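PDB 1VE0: YjbQ family protein from Sulfolobus tokodaii, which is of uncertain function but binds zinc, as a three-subunit member of the uncharacterised UPF0047 (YjbQ) family. Local coordinates for residues A[18-23]-A[111-116]; A[47-52]-A[95-100]. All blocks are in the same frame, centred on the assembly; numbering follows the deposited sequence.

Contact 1: residues A[18-23]-A[111-116]; sequences SIDITE and WQRIIL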
# COMPACT_ATOMS: atom_id res chain seq x y z
N SER A 18 10.39 8.44 13.37
CA SER A 18 10.11 8.70 11.96
C SER A 18 11.36 9.31 11.36
O SER A 18 11.90 10.29 11.87
CB SER A 18 8.89 9.61 11.80
OG SER A 18 8.95 10.72 12.67
N ILE A 19 11.83 8.73 10.27
CA ILE A 19 13.06 9.20 9.64
C ILE A 19 12.90 9.45 8.16
O ILE A 19 12.43 8.58 7.44
CB ILE A 19 14.18 8.16 9.84
CG1 ILE A 19 14.48 7.99 11.33
CG2 ILE A 19 15.43 8.59 9.06
CD1 ILE A 19 15.52 6.92 11.63
N ASP A 20 13.31 10.64 7.72
CA ASP A 20 13.26 11.02 6.31
C ASP A 20 14.45 10.31 5.64
O ASP A 20 15.60 10.64 5.92
CB ASP A 20 13.41 12.54 6.17
CG ASP A 20 13.21 13.02 4.74
OD1 ASP A 20 13.46 12.24 3.80
OD2 ASP A 20 12.82 14.19 4.56
N ILE A 21 14.17 9.34 4.77
CA ILE A 21 15.25 8.59 4.12
C ILE A 21 15.40 8.92 2.64
O ILE A 21 16.08 8.20 1.91
CB ILE A 21 15.04 7.06 4.28
CG1 ILE A 21 13.65 6.65 3.73
CG2 ILE A 21 15.14 6.68 5.75
CD1 ILE A 21 13.43 5.14 3.69
N THR A 22 14.79 10.01 2.20
CA THR A 22 14.84 10.41 0.80
C THR A 22 16.25 10.48 0.20
O THR A 22 16.49 9.96 -0.89
CB THR A 22 14.18 11.78 0.60
OG1 THR A 22 12.94 11.83 1.31
CG2 THR A 22 13.93 12.04 -0.88
N GLU A 23 17.17 11.12 0.90
CA GLU A 23 18.54 11.24 0.38
C GLU A 23 19.20 9.89 0.14
O GLU A 23 19.85 9.68 -0.89
CB GLU A 23 19.40 12.09 1.32
CG GLU A 23 18.82 13.47 1.61
CD GLU A 23 18.61 14.31 0.35
OE1 GLU A 23 17.81 15.28 0.40
OE2 GLU A 23 19.24 14.00 -0.68
N TRP A 111 5.83 18.43 -1.85
CA TRP A 111 5.95 18.07 -0.44
C TRP A 111 6.25 16.60 -0.13
O TRP A 111 6.19 16.21 1.02
CB TRP A 111 4.66 18.47 0.30
CG TRP A 111 4.22 19.87 -0.01
CD1 TRP A 111 3.11 20.24 -0.72
CD2 TRP A 111 4.90 21.09 0.34
NE1 TRP A 111 3.06 21.62 -0.84
CE2 TRP A 111 4.14 22.16 -0.20
CE3 TRP A 111 6.07 21.38 1.05
CZ2 TRP A 111 4.52 23.50 -0.05
CZ3 TRP A 111 6.45 22.72 1.19
CH2 TRP A 111 5.68 23.76 0.64
N GLN A 112 6.58 15.80 -1.15
CA GLN A 112 6.85 14.38 -0.91
C GLN A 112 8.26 14.01 -0.50
O GLN A 112 9.25 14.40 -1.12
CB GLN A 112 6.51 13.53 -2.14
CG GLN A 112 5.05 13.38 -2.45
CD GLN A 112 4.84 12.41 -3.59
OE1 GLN A 112 5.53 12.48 -4.62
NE2 GLN A 112 3.89 11.50 -3.43
N ARG A 113 8.33 13.20 0.55
CA ARG A 113 9.59 12.70 1.06
C ARG A 113 9.33 11.21 1.36
O ARG A 113 8.20 10.81 1.57
CB ARG A 113 9.99 13.43 2.35
CG ARG A 113 10.16 14.96 2.18
CD ARG A 113 11.31 15.31 1.26
NE ARG A 113 12.61 15.03 1.88
CZ ARG A 113 13.78 15.31 1.31
NH1 ARG A 113 14.91 15.02 1.95
NH2 ARG A 113 13.84 15.88 0.11
N ILE A 114 10.38 10.41 1.33
CA ILE A 114 10.26 8.99 1.60
C ILE A 114 10.53 8.89 3.10
O ILE A 114 11.58 9.31 3.57
CB ILE A 114 11.29 8.21 0.79
CG1 ILE A 114 11.05 8.50 -0.70
CG2 ILE A 114 11.16 6.70 1.09
CD1 ILE A 114 12.08 7.88 -1.63
N ILE A 115 9.57 8.36 3.84
CA ILE A 115 9.71 8.28 5.29
C ILE A 115 9.63 6.88 5.88
O ILE A 115 8.75 6.10 5.51
CB ILE A 115 8.61 9.15 5.95
CG1 ILE A 115 8.77 10.61 5.51
CG2 ILE A 115 8.65 9.00 7.46
CD1 ILE A 115 7.53 11.45 5.70
N LEU A 116 10.55 6.56 6.79
CA LEU A 116 10.49 5.26 7.47
C LEU A 116 9.79 5.50 8.82
O LEU A 116 10.17 6.39 9.56
CB LEU A 116 11.89 4.69 7.72
CG LEU A 116 11.98 3.53 8.73
CD1 LEU A 116 11.22 2.32 8.23
CD2 LEU A 116 13.43 3.17 8.95
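With CG of D20 opposite its own backbone N (chi1 -174°) and the R113 chain folded at chi2 and chi3, carboxylate and guanidinium meet beside the start of helix 22-28. D20 OD2 accepts a hydrogen bond from R113 NE at 2.8 Å through its syn lone pair, almost in the guanidinium plane; the two flat groups are nevertheless turned 74° apart. E23 OE1 approaches the same guanidinium at its edge and makes a weak, longer salt bridge to NH1. Threonine suits the next place because its hydroxyl can accept and donate at once: T22 OG1 lies over the guanidinium face, accepts from I114 N at 2.9 Å and donates to D20 OD1 at 2.6 Å. OD1 also receives T22 N at 3.0 Å, closing an Asx turn. An alanine in place of D20 would probably cost R113 the stronger of its two salt bridges here and leave T22 OG1 and T22 N without the acceptor that closes the turn. Next to the charged cluster, I21 CG1 lies crosswise on I114 CG2 at 3.6 Å; I21 also rests on F8 and V10 of strand 2-11 and I114 on I50, branched apolar residues suited to burial. The backbones pair antiparallel, L116 N to I19 O at 2.8 Å and I19 N to L116 O at 3.0 Å. Strand 17-20, outermost of its sheet within this chain, passes through an Asx turn, with I21 at the N-cap position, into helix 22-28.

Contact 2: residues A[47-52]-A[95-100]; sequences AIIINE and NSRVVP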
# COMPACT_ATOMS: atom_id res chain seq x y z
N ALA A 47 7.32 0.55 8.87
CA ALA A 47 6.71 0.69 7.55
C ALA A 47 7.28 1.87 6.77
O ALA A 47 8.04 2.68 7.31
CB ALA A 47 5.21 0.85 7.70
N ILE A 48 6.90 1.95 5.49
CA ILE A 48 7.36 3.01 4.59
C ILE A 48 6.14 3.77 4.08
O ILE A 48 5.14 3.17 3.71
CB ILE A 48 8.12 2.43 3.34
CG1 ILE A 48 9.41 1.72 3.76
CG2 ILE A 48 8.44 3.55 2.35
CD1 ILE A 48 10.48 2.62 4.39
N ILE A 49 6.23 5.10 4.08
CA ILE A 49 5.15 5.94 3.57
C ILE A 49 5.84 7.02 2.75
O ILE A 49 7.04 7.24 2.93
CB ILE A 49 4.34 6.69 4.68
CG1 ILE A 49 5.25 7.69 5.42
CG2 ILE A 49 3.72 5.71 5.66
CD1 ILE A 49 4.52 8.54 6.44
N ILE A 50 5.09 7.65 1.84
CA ILE A 50 5.60 8.76 1.05
C ILE A 50 4.72 9.94 1.46
O ILE A 50 3.53 9.96 1.14
CB ILE A 50 5.43 8.58 -0.48
CG1 ILE A 50 6.03 7.26 -0.94
CG2 ILE A 50 6.11 9.75 -1.22
CD1 ILE A 50 7.49 7.08 -0.58
N ASN A 51 5.28 10.91 2.19
CA ASN A 51 4.49 12.05 2.59
C ASN A 51 5.34 13.26 2.98
O ASN A 51 6.52 13.30 2.69
CB ASN A 51 3.54 11.65 3.73
CG ASN A 51 2.20 12.34 3.62
OD1 ASN A 51 2.03 13.47 4.09
ND2 ASN A 51 1.23 11.68 2.97
N GLU A 52 4.74 14.25 3.63
CA GLU A 52 5.51 15.45 3.97
C GLU A 52 6.26 15.27 5.29
O GLU A 52 5.70 14.84 6.29
CB GLU A 52 4.59 16.68 4.03
CG GLU A 52 5.35 17.99 4.23
CD GLU A 52 4.44 19.21 4.29
OE1 GLU A 52 4.95 20.31 4.60
OE2 GLU A 52 3.23 19.08 4.01
N ASN A 95 4.79 -2.44 3.88
CA ASN A 95 6.24 -2.45 4.05
C ASN A 95 6.98 -1.90 2.84
O ASN A 95 8.20 -2.00 2.77
CB ASN A 95 6.73 -3.86 4.32
CG ASN A 95 6.54 -4.77 3.13
OD1 ASN A 95 5.44 -4.87 2.59
ND2 ASN A 95 7.62 -5.42 2.71
N SER A 96 6.24 -1.33 1.89
CA SER A 96 6.87 -0.76 0.71
C SER A 96 6.04 0.36 0.11
O SER A 96 4.85 0.50 0.40
CB SER A 96 7.09 -1.83 -0.37
OG SER A 96 5.85 -2.28 -0.91
N ARG A 97 6.70 1.15 -0.73
CA ARG A 97 6.08 2.25 -1.45
C ARG A 97 6.85 2.36 -2.77
O ARG A 97 8.04 2.02 -2.82
CB ARG A 97 6.21 3.57 -0.67
CG ARG A 97 5.23 3.70 0.49
CD ARG A 97 3.80 3.80 -0.03
NE ARG A 97 2.84 4.05 1.04
CZ ARG A 97 2.35 3.12 1.86
NH1 ARG A 97 2.74 1.86 1.74
NH2 ARG A 97 1.44 3.45 2.77
N VAL A 98 6.19 2.83 -3.82
CA VAL A 98 6.87 2.99 -5.09
C VAL A 98 7.12 4.46 -5.36
O VAL A 98 6.32 5.32 -4.97
CB VAL A 98 6.06 2.40 -6.26
CG1 VAL A 98 5.88 0.91 -6.07
CG2 VAL A 98 4.72 3.07 -6.34
N VAL A 99 8.24 4.77 -6.00
CA VAL A 99 8.57 6.14 -6.34
C VAL A 99 9.05 6.08 -7.78
O VAL A 99 9.90 5.27 -8.12
CB VAL A 99 9.68 6.73 -5.43
CG1 VAL A 99 9.92 8.20 -5.79
CG2 VAL A 99 9.27 6.64 -3.97
N PRO A 100 8.45 6.90 -8.65
CA PRO A 100 8.92 6.84 -10.04
C PRO A 100 10.28 7.51 -10.15
O PRO A 100 10.62 8.37 -9.34
CB PRO A 100 7.83 7.58 -10.81
CG PRO A 100 7.32 8.59 -9.79
CD PRO A 100 7.29 7.79 -8.50
O HOH W 1 2.28 6.87 1.37
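R97 lies along strand 47-51 with its aliphatic stem pressed against I48 and I50 of that strand, and this is the tight part of the contact. Its CB sits 3.7 Å from I50 CG1, while its CG is 3.7 Å from I48 CG2, so the methylenes do the work of an apolar residue. Beyond them the chain bends at chi2 (-66°), which lays the guanidinium under the I48 carbonyl: I48 O stands 3.3 Å above the plane, over its centre, and makes no hydrogen bond to NH1. Arginine suits this buried place because its flat head can be covered on a face while its N-H groups bond at the rim. NH1 donates to S96 O at 2.8 Å and also to I93 O, and NH2 reaches A91 O of the second subunit. Farther along, I50 CD1 rests on V99 CG2 at 3.9 Å, both beta-branched residues common in strands.

The looser side has a water bridge in place of direct bonds. The water accepts from R97 NE at 2.9 Å, in the guanidinium plane, and from I50 N at 3.0 Å, linking the strands. Toward E52 the chains part: N51 OD1 bonds H87 ND1, a zinc ligand, and N51 ND2 bonds T44 O, both of the second subunit. The short segment axes run 35° apart and come within 5.8 Å without any direct backbone hydrogen bond, so the strands belong to different sheets, the three-stranded and the five-stranded, that come close here through R97.

Overall arrangement
Strand 46-51 joins the two contacts: in the three-stranded sheet it borders strand 113-118, with R113 N 2.8 Å from N51 O and I115 N 2.9 Å from I49 O, both probable hydrogen bonds. Contact 1 thus pairs strand 113-118 with its other neighbour, whereas contact 2 sets the sheet against the five-stranded one; their centres lie 8 Å apart. Neither contact holds the bound zinc ion, which is about 12 Å from the I115 side chain. The link to the metal site runs through N51 and E52, which meet H87, a zinc ligand, of the second subunit; E52, a zinc ligand in another structure of this protein, has its side chain about 6 Å from that of R113.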